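PDB 7CO3: AlgW protein from Pseudomonas aeruginosa, which probably acts as a serine endopeptidase of the HtrA type, pairing a trypsin-like protease domain with a peptide-binding PDZ domain. Local coordinates for residues 154-159 / 270-275; 67-72 / 118-123; 131-136 / 141-146. The protein carries 1 engineered substitution. All coordinates share one frame; numbering follows the deposited sequence.

Interaction 1. Residues 154-159 / 270-275; sequences LAVLKI and SIIEHG
With CG1 set opposite the backbone N (chi1 178°), V156 sends its other methyl, CG2, out beside that N, and it is this branch that lies against I271 on the helix. The isoleucine responds with the reverse choice: at chi1 -77° its ethyl arm stands beside its own backbone N, while CG2 swings trans to it and drops onto the valine. I271 CG2 sits 3.6 Å from V156 CG2 and equally near V156 CB, so one methyl rests over the branch point of the other residue. The two side chains slide past each other in opposite senses, which brings the end of the isoleucine, CD1, to 3.9 Å from V156 CG2 as well. A looser touch comes from I272, whose CG1 passes V156 CG1 at 4.2 Å with the two side chains crossing at about a right angle. Only carbon atoms touch and no hydrogen bond spans the contact; V156 and I271 are buried, I272 only partly. The CA atoms of V156 and I271, the nearest pair, stand 7.0 Å apart.

The helix ends two residues beyond I272, at H274. G275, with positive phi, gives its N to I271 O at 2.8 Å, and S270 OG hydrogen-bonds to H274 ND1 at 3.2 Å across the last turn.

V156 belongs to strand 154-158, which runs between strands 117-120 and 140-149 in the barrel of the trypsin-like domain. Helix 261-274 packs against its outer side: L154 meets A264 and V267, V156 also meets M268, and I272 reaches Y117 on the neighbouring strand.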
loop_
_atom_site.group_PDB
_atom_site.type_symbol
_atom_site.label_atom_id
_atom_site.label_comp_id
_atom_site.label_asym_id
_atom_site.label_seq_id
_atom_site.Cartn_x
_atom_site.Cartn_y
_atom_site.Cartn_z
ATOM N N LEU B 154 12.512 22.847 -0.589
ATOM C CA LEU B 154 11.317 23.584 -0.995
ATOM C C LEU B 154 11.636 24.598 -2.085
ATOM O O LEU B 154 12.773 25.052 -2.231
ATOM C CB LEU B 154 10.631 24.286 0.207
ATOM C CG LEU B 154 10.032 23.300 1.248
ATOM C CD1 LEU B 154 9.657 23.981 2.575
ATOM C CD2 LEU B 154 8.793 22.613 0.664
ATOM N N ALA B 155 10.618 24.952 -2.852
ATOM C CA ALA B 155 10.783 25.983 -3.860
ATOM C C ALA B 155 9.449 26.671 -4.041
ATOM O O ALA B 155 8.398 26.093 -3.771
ATOM C CB ALA B 155 11.298 25.430 -5.195
ATOM N N VAL B 156 9.500 27.941 -4.440
ATOM C CA VAL B 156 8.309 28.750 -4.652
ATOM C C VAL B 156 8.262 29.154 -6.109
ATOM O O VAL B 156 9.282 29.557 -6.682
ATOM C CB VAL B 156 8.283 29.998 -3.744
ATOM C CG1 VAL B 156 7.060 30.798 -4.038
ATOM C CG2 VAL B 156 8.304 29.599 -2.288
ATOM N N LEU B 157 7.077 29.046 -6.691
ATOM C CA LEU B 157 6.769 29.388 -8.063
ATOM C C LEU B 157 5.684 30.458 -8.043
ATOM O O LEU B 157 4.931 30.585 -7.076
ATOM C CB LEU B 157 6.237 28.173 -8.856
ATOM C CG LEU B 157 7.038 26.861 -8.940
ATOM C CD1 LEU B 157 6.234 25.790 -9.752
ATOM C CD2 LEU B 157 8.392 27.118 -9.551
ATOM N N LYS B 158 5.579 31.179 -9.149
ATOM C CA LYS B 158 4.577 32.215 -9.350
ATOM C C LYS B 158 3.980 32.057 -10.734
ATOM O O LYS B 158 4.713 31.867 -11.709
ATOM C CB LYS B 158 5.194 33.625 -9.202
ATOM C CG LYS B 158 4.160 34.769 -9.061
ATOM C CD LYS B 158 3.616 35.246 -10.414
ATOM C CE LYS B 158 2.932 36.597 -10.312
ATOM N NZ LYS B 158 2.041 36.667 -9.121
ATOM N N ILE B 159 2.657 32.164 -10.817
ATOM C CA ILE B 159 1.943 32.158 -12.083
ATOM C C ILE B 159 1.020 33.368 -12.139
ATOM O O ILE B 159 0.649 33.938 -11.110
ATOM C CB ILE B 159 1.165 30.837 -12.306
ATOM C CG1 ILE B 159 0.025 30.630 -11.278
ATOM C CG2 ILE B 159 2.151 29.629 -12.287
ATOM C CD1 ILE B 159 -0.888 29.408 -11.615
ATOM N N SER B 270 9.485 33.738 3.476
ATOM C CA SER B 270 10.788 34.376 3.321
ATOM C C SER B 270 11.264 34.378 1.876
ATOM O O SER B 270 11.958 35.315 1.451
ATOM C CB SER B 270 11.828 33.728 4.195
ATOM O OG SER B 270 12.844 34.680 4.438
ATOM N N ILE B 271 10.960 33.323 1.118
ATOM C CA ILE B 271 11.353 33.302 -0.286
ATOM C C ILE B 271 10.613 34.386 -1.040
ATOM O O ILE B 271 11.193 35.103 -1.863
ATOM C CB ILE B 271 11.107 31.905 -0.901
ATOM C CG1 ILE B 271 12.209 30.939 -0.457
ATOM C CG2 ILE B 271 11.052 31.973 -2.441
ATOM C CD1 ILE B 271 11.898 29.441 -0.746
ATOM N N ILE B 272 9.321 34.535 -0.757
ATOM C CA ILE B 272 8.543 35.565 -1.414
ATOM C C ILE B 272 9.121 36.945 -1.100
ATOM O O ILE B 272 9.091 37.850 -1.939
ATOM C CB ILE B 272 7.061 35.417 -1.014
ATOM C CG1 ILE B 272 6.533 34.036 -1.458
ATOM C CG2 ILE B 272 6.205 36.508 -1.631
ATOM C CD1 ILE B 272 5.036 33.984 -1.757
ATOM N N GLU B 273 9.739 37.091 0.074
ATOM C CA GLU B 273 10.161 38.405 0.542
ATOM C C GLU B 273 11.584 38.716 0.121
ATOM O O GLU B 273 11.863 39.806 -0.391
ATOM C CB GLU B 273 10.038 38.482 2.065
ATOM C CG GLU B 273 8.667 38.904 2.559
ATOM C CD GLU B 273 8.572 40.408 2.735
ATOM O OE1 GLU B 273 9.546 41.008 3.241
ATOM O OE2 GLU B 273 7.534 40.992 2.364
ATOM N N HIS B 274 12.480 37.757 0.306
ATOM C CA HIS B 274 13.907 37.961 0.178
ATOM C C HIS B 274 14.547 37.059 -0.875
ATOM O O HIS B 274 15.775 37.036 -0.990
ATOM C CB HIS B 274 14.526 37.786 1.572
ATOM C CG HIS B 274 13.741 38.484 2.651
ATOM N ND1 HIS B 274 12.998 37.815 3.601
ATOM C CD2 HIS B 274 13.538 39.802 2.887
ATOM C CE1 HIS B 274 12.399 38.689 4.393
ATOM N NE2 HIS B 274 12.705 39.903 3.976
ATOM N N GLY B 275 13.739 36.332 -1.658
ATOM C CA GLY B 275 14.233 35.459 -2.714
ATOM C C GLY B 275 14.877 34.172 -2.244
ATOM O O GLY B 275 15.171 33.300 -3.071
#

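Interaction 2. Residues 67-72 / 118-123; sequences ANLYTT and LLTNNH
No ring or amide face enters the meeting of L69 with T120; methyl CD1 of the leucine and the branched end of the threonine do the touching. The two side chains reach toward each other tip to tip, L69 CD1 coming to 3.5 Å from T120 OG1, with CB and CG2 of the threonine slightly farther off. The hydroxyl stands trans to the threonine N (chi1 179°), and besides lying against the leucine methyl it hydrogen-bonds to S108 O, so its polar need is met while it borders an apolar group. Strands 66-72 and 117-120 are not neighbours in the sheet: both pair with strand 104-113, and the closed antiparallel barrel, the N-terminal one of the chymotrypsin-like fold, turns their side chains to face one another across its interior. This explains a CA separation of 8.9 Å between L69 and T120, far beyond that of paired strands. Two residues back along each strand, A67 CB meets L118 CD2 at 4.4 Å. L69 also touches A109, V133, and V124 and T125 of helix 122-125.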
loop_
_atom_site.group_PDB
_atom_site.type_symbol
_atom_site.label_atom_id
_atom_site.label_comp_id
_atom_site.label_asym_id
_atom_site.label_seq_id
_atom_site.Cartn_x
_atom_site.Cartn_y
_atom_site.Cartn_z
ATOM N N ALA B 67 -1.815 21.216 -8.430
ATOM C CA ALA B 67 -1.525 21.254 -9.860
ATOM C C ALA B 67 -0.482 20.201 -10.204
ATOM O O ALA B 67 0.265 19.740 -9.333
ATOM C CB ALA B 67 -1.007 22.638 -10.295
ATOM N N ASN B 68 -0.422 19.855 -11.499
ATOM C CA ASN B 68 0.684 19.091 -12.060
ATOM C C ASN B 68 1.809 20.008 -12.549
ATOM O O ASN B 68 1.568 21.070 -13.135
ATOM C CB ASN B 68 0.185 18.210 -13.213
ATOM C CG ASN B 68 -0.876 17.205 -12.766
ATOM O OD1 ASN B 68 -0.975 16.885 -11.592
ATOM N ND2 ASN B 68 -1.673 16.726 -13.699
ATOM N N LEU B 69 3.042 19.561 -12.349
ATOM C CA LEU B 69 4.239 20.246 -12.817
ATOM C C LEU B 69 4.922 19.371 -13.866
ATOM O O LEU B 69 5.121 18.167 -13.640
ATOM C CB LEU B 69 5.230 20.521 -11.675
ATOM C CG LEU B 69 4.970 21.609 -10.605
ATOM C CD1 LEU B 69 6.232 21.866 -9.822
ATOM C CD2 LEU B 69 4.415 22.957 -11.177
ATOM N N TYR B 70 5.284 19.991 -14.997
ATOM C CA TYR B 70 6.066 19.390 -16.078
ATOM C C TYR B 70 7.250 20.297 -16.337
ATOM O O TYR B 70 7.060 21.445 -16.748
ATOM C CB TYR B 70 5.244 19.225 -17.361
ATOM C CG TYR B 70 3.942 18.523 -17.143
ATOM C CD1 TYR B 70 3.904 17.152 -16.898
ATOM C CD2 TYR B 70 2.750 19.223 -17.144
ATOM C CE1 TYR B 70 2.714 16.496 -16.673
ATOM C CE2 TYR B 70 1.552 18.584 -16.919
ATOM C CZ TYR B 70 1.535 17.226 -16.684
ATOM O OH TYR B 70 0.346 16.603 -16.468
ATOM N N THR B 71 8.457 19.786 -16.090
ATOM C CA THR B 71 9.684 20.561 -16.147
ATOM C C THR B 71 10.616 19.974 -17.208
ATOM O O THR B 71 10.703 18.751 -17.372
ATOM C CB THR B 71 10.387 20.620 -14.766
ATOM O OG1 THR B 71 10.839 19.315 -14.359
ATOM C CG2 THR B 71 9.447 21.156 -13.713
ATOM N N THR B 72 11.288 20.857 -17.944
ATOM C CA THR B 72 12.302 20.458 -18.909
ATOM C C THR B 72 13.628 21.076 -18.509
ATOM O O THR B 72 13.678 22.243 -18.110
ATOM C CB THR B 72 11.916 20.821 -20.343
ATOM O OG1 THR B 72 11.397 22.153 -20.365
ATOM C CG2 THR B 72 10.844 19.889 -20.846
ATOM N N LEU B 118 2.911 29.268 -5.574
ATOM C CA LEU B 118 2.790 27.821 -5.470
ATOM C C LEU B 118 3.997 27.315 -4.739
ATOM O O LEU B 118 5.104 27.812 -4.957
ATOM C CB LEU B 118 2.676 27.127 -6.847
ATOM C CG LEU B 118 1.356 27.321 -7.605
ATOM C CD1 LEU B 118 1.482 28.451 -8.581
ATOM C CD2 LEU B 118 0.893 26.070 -8.357
ATOM N N LEU B 119 3.768 26.334 -3.869
ATOM C CA LEU B 119 4.831 25.568 -3.243
ATOM C C LEU B 119 5.027 24.219 -3.962
ATOM O O LEU B 119 4.057 23.585 -4.403
ATOM C CB LEU B 119 4.481 25.333 -1.772
ATOM C CG LEU B 119 5.142 26.210 -0.704
ATOM C CD1 LEU B 119 4.509 25.955 0.632
ATOM C CD2 LEU B 119 6.659 26.017 -0.644
ATOM N N THR B 120 6.283 23.790 -4.067
ATOM C CA THR B 120 6.660 22.466 -4.568
ATOM C C THR B 120 8.008 22.115 -3.945
ATOM O O THR B 120 8.546 22.888 -3.144
ATOM C CB THR B 120 6.708 22.437 -6.104
ATOM O OG1 THR B 120 7.112 21.137 -6.535
ATOM C CG2 THR B 120 7.740 23.487 -6.658
ATOM N N ASN B 121 8.575 20.947 -4.301
ATOM C CA ASN B 121 9.906 20.594 -3.807
ATOM C C ASN B 121 11.030 21.206 -4.642
ATOM O O ASN B 121 10.912 21.358 -5.855
ATOM C CB ASN B 121 10.155 19.077 -3.790
ATOM C CG ASN B 121 9.344 18.330 -2.738
ATOM O OD1 ASN B 121 8.790 17.274 -3.024
ATOM N ND2 ASN B 121 9.262 18.877 -1.530
ATOM N N ASN B 122 12.164 21.483 -3.978
ATOM C CA ASN B 122 13.339 21.953 -4.709
ATOM C C ASN B 122 13.769 20.946 -5.765
ATOM O O ASN B 122 14.045 21.317 -6.912
ATOM C CB ASN B 122 14.518 22.231 -3.773
ATOM C CG ASN B 122 15.715 22.764 -4.528
ATOM O OD1 ASN B 122 15.560 23.623 -5.406
ATOM N ND2 ASN B 122 16.895 22.234 -4.236
ATOM N N HIS B 123 13.821 19.656 -5.404
ATOM C CA HIS B 123 14.324 18.683 -6.367
ATOM C C HIS B 123 13.442 18.548 -7.589
ATOM O O HIS B 123 13.895 17.972 -8.578
ATOM C CB HIS B 123 14.530 17.311 -5.736
ATOM C CG HIS B 123 13.265 16.618 -5.319
ATOM N ND1 HIS B 123 12.615 15.709 -6.130
ATOM C CD2 HIS B 123 12.607 16.602 -4.128
ATOM C CE1 HIS B 123 11.586 15.191 -5.470
ATOM N NE2 HIS B 123 11.553 15.726 -4.257
#

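Interaction 3. Residues 131-136 / 141-146; sequences IIVALR and TIAQLV
V133 lays its CG2 methyl against A143 CB at 3.8 Å, and I131 approaches the same alanine less closely, with CG2 at 4.2 Å. The valine branch gets there because CG2 stands beside the backbone N, with CG1 turned trans to that N (chi1 161°). V133 and its partner T141 point to the face of the sheet that also receives L69. I132 and I142 point to the other, more exposed face, where their CG1 atoms are only loosely apposed. These residues belong to the beta hairpin of strands 130-134 and 140-149, two neighbouring strands of the antiparallel barrel in the trypsin-like domain. V133 and T141 make its hydrogen-bonded pair: V133 N gives to T141 O at 2.8 Å, nearly straight at 171°, and T141 N returns a bond to V133 O at 3.0 Å. I132 and I142 follow as the non-hydrogen-bonded pair, their CA atoms 4.5 Å apart. Beyond them A143 N donates to I131 O at 2.8 Å, and the same carbonyl also has a CA-H...O contact from I142 CA. The reciprocal link there runs through a water, which accepts from I131 N at 2.9 Å and, by a short and therefore doubtful leg, probably donates to A143 O. Past this water-bridged position, Q144 and V146 turn to strand 154-158 for their backbone bonds.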
loop_
_atom_site.group_PDB
_atom_site.type_symbol
_atom_site.label_atom_id
_atom_site.label_comp_id
_atom_site.label_asym_id
_atom_site.label_seq_id
_atom_site.Cartn_x
_atom_site.Cartn_y
_atom_site.Cartn_z
ATOM N N ILE B 131 9.059 25.458 -16.773
ATOM C CA ILE B 131 8.149 24.848 -15.798
ATOM C C ILE B 131 6.729 25.166 -16.225
ATOM O O ILE B 131 6.336 26.335 -16.242
ATOM C CB ILE B 131 8.407 25.352 -14.361
ATOM C CG1 ILE B 131 9.835 25.074 -13.943
ATOM C CG2 ILE B 131 7.466 24.685 -13.340
ATOM C CD1 ILE B 131 10.265 25.862 -12.740
ATOM N N ILE B 132 5.967 24.133 -16.578
ATOM C CA ILE B 132 4.547 24.256 -16.874
ATOM C C ILE B 132 3.723 23.792 -15.676
ATOM O O ILE B 132 3.989 22.732 -15.085
ATOM C CB ILE B 132 4.157 23.479 -18.138
ATOM C CG1 ILE B 132 4.892 24.063 -19.352
ATOM C CG2 ILE B 132 2.654 23.522 -18.338
ATOM C CD1 ILE B 132 5.847 23.123 -20.030
ATOM N N VAL B 133 2.727 24.600 -15.329
ATOM C CA VAL B 133 1.751 24.316 -14.296
ATOM C C VAL B 133 0.460 23.930 -15.002
ATOM O O VAL B 133 0.000 24.647 -15.898
ATOM C CB VAL B 133 1.537 25.545 -13.399
ATOM C CG1 VAL B 133 0.256 25.429 -12.644
ATOM C CG2 VAL B 133 2.729 25.783 -12.473
ATOM N N ALA B 134 -0.118 22.790 -14.628
ATOM C CA ALA B 134 -1.380 22.342 -15.202
ATOM C C ALA B 134 -2.408 22.208 -14.090
ATOM O O ALA B 134 -2.250 21.380 -13.177
ATOM C CB ALA B 134 -1.221 21.028 -15.976
ATOM N N LEU B 135 -3.473 23.004 -14.183
ATOM C CA LEU B 135 -4.472 23.038 -13.131
ATOM C C LEU B 135 -5.542 21.987 -13.369
ATOM O O LEU B 135 -5.738 21.505 -14.492
ATOM C CB LEU B 135 -5.102 24.424 -13.038
ATOM C CG LEU B 135 -4.108 25.536 -12.706
ATOM C CD1 LEU B 135 -4.867 26.831 -12.563
ATOM C CD2 LEU B 135 -3.313 25.225 -11.447
ATOM N N ARG B 136 -6.244 21.638 -12.286
ATOM C CA ARG B 136 -7.324 20.658 -12.376
ATOM C C ARG B 136 -8.407 21.067 -13.369
ATOM O O ARG B 136 -9.050 20.204 -13.972
ATOM C CB ARG B 136 -7.945 20.444 -11.006
ATOM C CG ARG B 136 -8.747 19.173 -10.939
ATOM C CD ARG B 136 -9.206 18.923 -9.535
ATOM N NE ARG B 136 -10.407 18.104 -9.498
ATOM C CZ ARG B 136 -11.600 18.567 -9.157
ATOM N NH1 ARG B 136 -12.648 17.757 -9.153
ATOM N NH2 ARG B 136 -11.740 19.842 -8.823
ATOM N N THR B 141 -0.182 26.971 -17.847
ATOM C CA THR B 141 0.583 28.209 -17.914
ATOM C C THR B 141 2.024 27.917 -17.545
ATOM O O THR B 141 2.330 26.918 -16.893
ATOM C CB THR B 141 0.019 29.309 -16.994
ATOM O OG1 THR B 141 0.721 30.533 -17.234
ATOM C CG2 THR B 141 0.184 28.953 -15.503
ATOM N N ILE B 142 2.903 28.792 -17.992
ATOM C CA ILE B 142 4.306 28.708 -17.617
ATOM C C ILE B 142 4.471 29.397 -16.276
ATOM O O ILE B 142 3.799 30.393 -15.992
ATOM C CB ILE B 142 5.209 29.333 -18.698
ATOM C CG1 ILE B 142 5.345 28.408 -19.907
ATOM C CG2 ILE B 142 6.608 29.565 -18.161
ATOM C CD1 ILE B 142 4.113 28.288 -20.805
ATOM N N ALA B 143 5.326 28.846 -15.429
ATOM C CA ALA B 143 5.568 29.405 -14.113
ATOM C C ALA B 143 6.959 30.013 -14.077
ATOM O O ALA B 143 7.842 29.611 -14.833
ATOM C CB ALA B 143 5.446 28.335 -13.018
ATOM N N GLN B 144 7.140 30.983 -13.180
ATOM C CA GLN B 144 8.439 31.550 -12.860
ATOM C C GLN B 144 8.899 31.037 -11.504
ATOM O O GLN B 144 8.086 30.783 -10.610
ATOM C CB GLN B 144 8.407 33.085 -12.820
ATOM C CG GLN B 144 8.303 33.809 -14.186
ATOM C CD GLN B 144 8.834 33.016 -15.385
ATOM O OE1 GLN B 144 10.040 32.807 -15.536
ATOM N NE2 GLN B 144 7.921 32.596 -16.261
ATOM N N LEU B 145 10.210 30.911 -11.344
ATOM C CA LEU B 145 10.787 30.502 -10.075
ATOM C C LEU B 145 11.021 31.733 -9.202
ATOM O O LEU B 145 11.875 32.571 -9.526
ATOM C CB LEU B 145 12.098 29.748 -10.283
ATOM C CG LEU B 145 12.679 29.073 -9.034
ATOM C CD1 LEU B 145 11.716 28.019 -8.429
ATOM C CD2 LEU B 145 14.009 28.432 -9.356
ATOM N N VAL B 146 10.278 31.839 -8.094
ATOM C CA VAL B 146 10.499 32.939 -7.155
ATOM C C VAL B 146 11.832 32.761 -6.438
ATOM O O VAL B 146 12.685 33.653 -6.431
ATOM C CB VAL B 146 9.323 33.040 -6.166
ATOM C CG1 VAL B 146 9.553 34.161 -5.141
ATOM C CG2 VAL B 146 8.008 33.243 -6.935
HETATM O O HOH W 1 9.308 28.290 -16.352
#

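In the fold
All three contacts involve strands of one six-stranded antiparallel barrel of the trypsin-like domain. Along the chain interaction 2 closes first, then interaction 3, then interaction 1. The centres of interactions 2 and 3 lie about 8 Å apart, joined by backbone bonds between neighbouring strands 66-72 and 130-134; the centre of interaction 1 is about 13 Å from each. Strand 154-158 ties it to both, bonding to strand 117-120 on one edge and strand 140-149 on the other. Interaction 2 lies in the barrel interior, interaction 3 is a hairpin of the wall, and interaction 1 packs helix 261-274 on the outside.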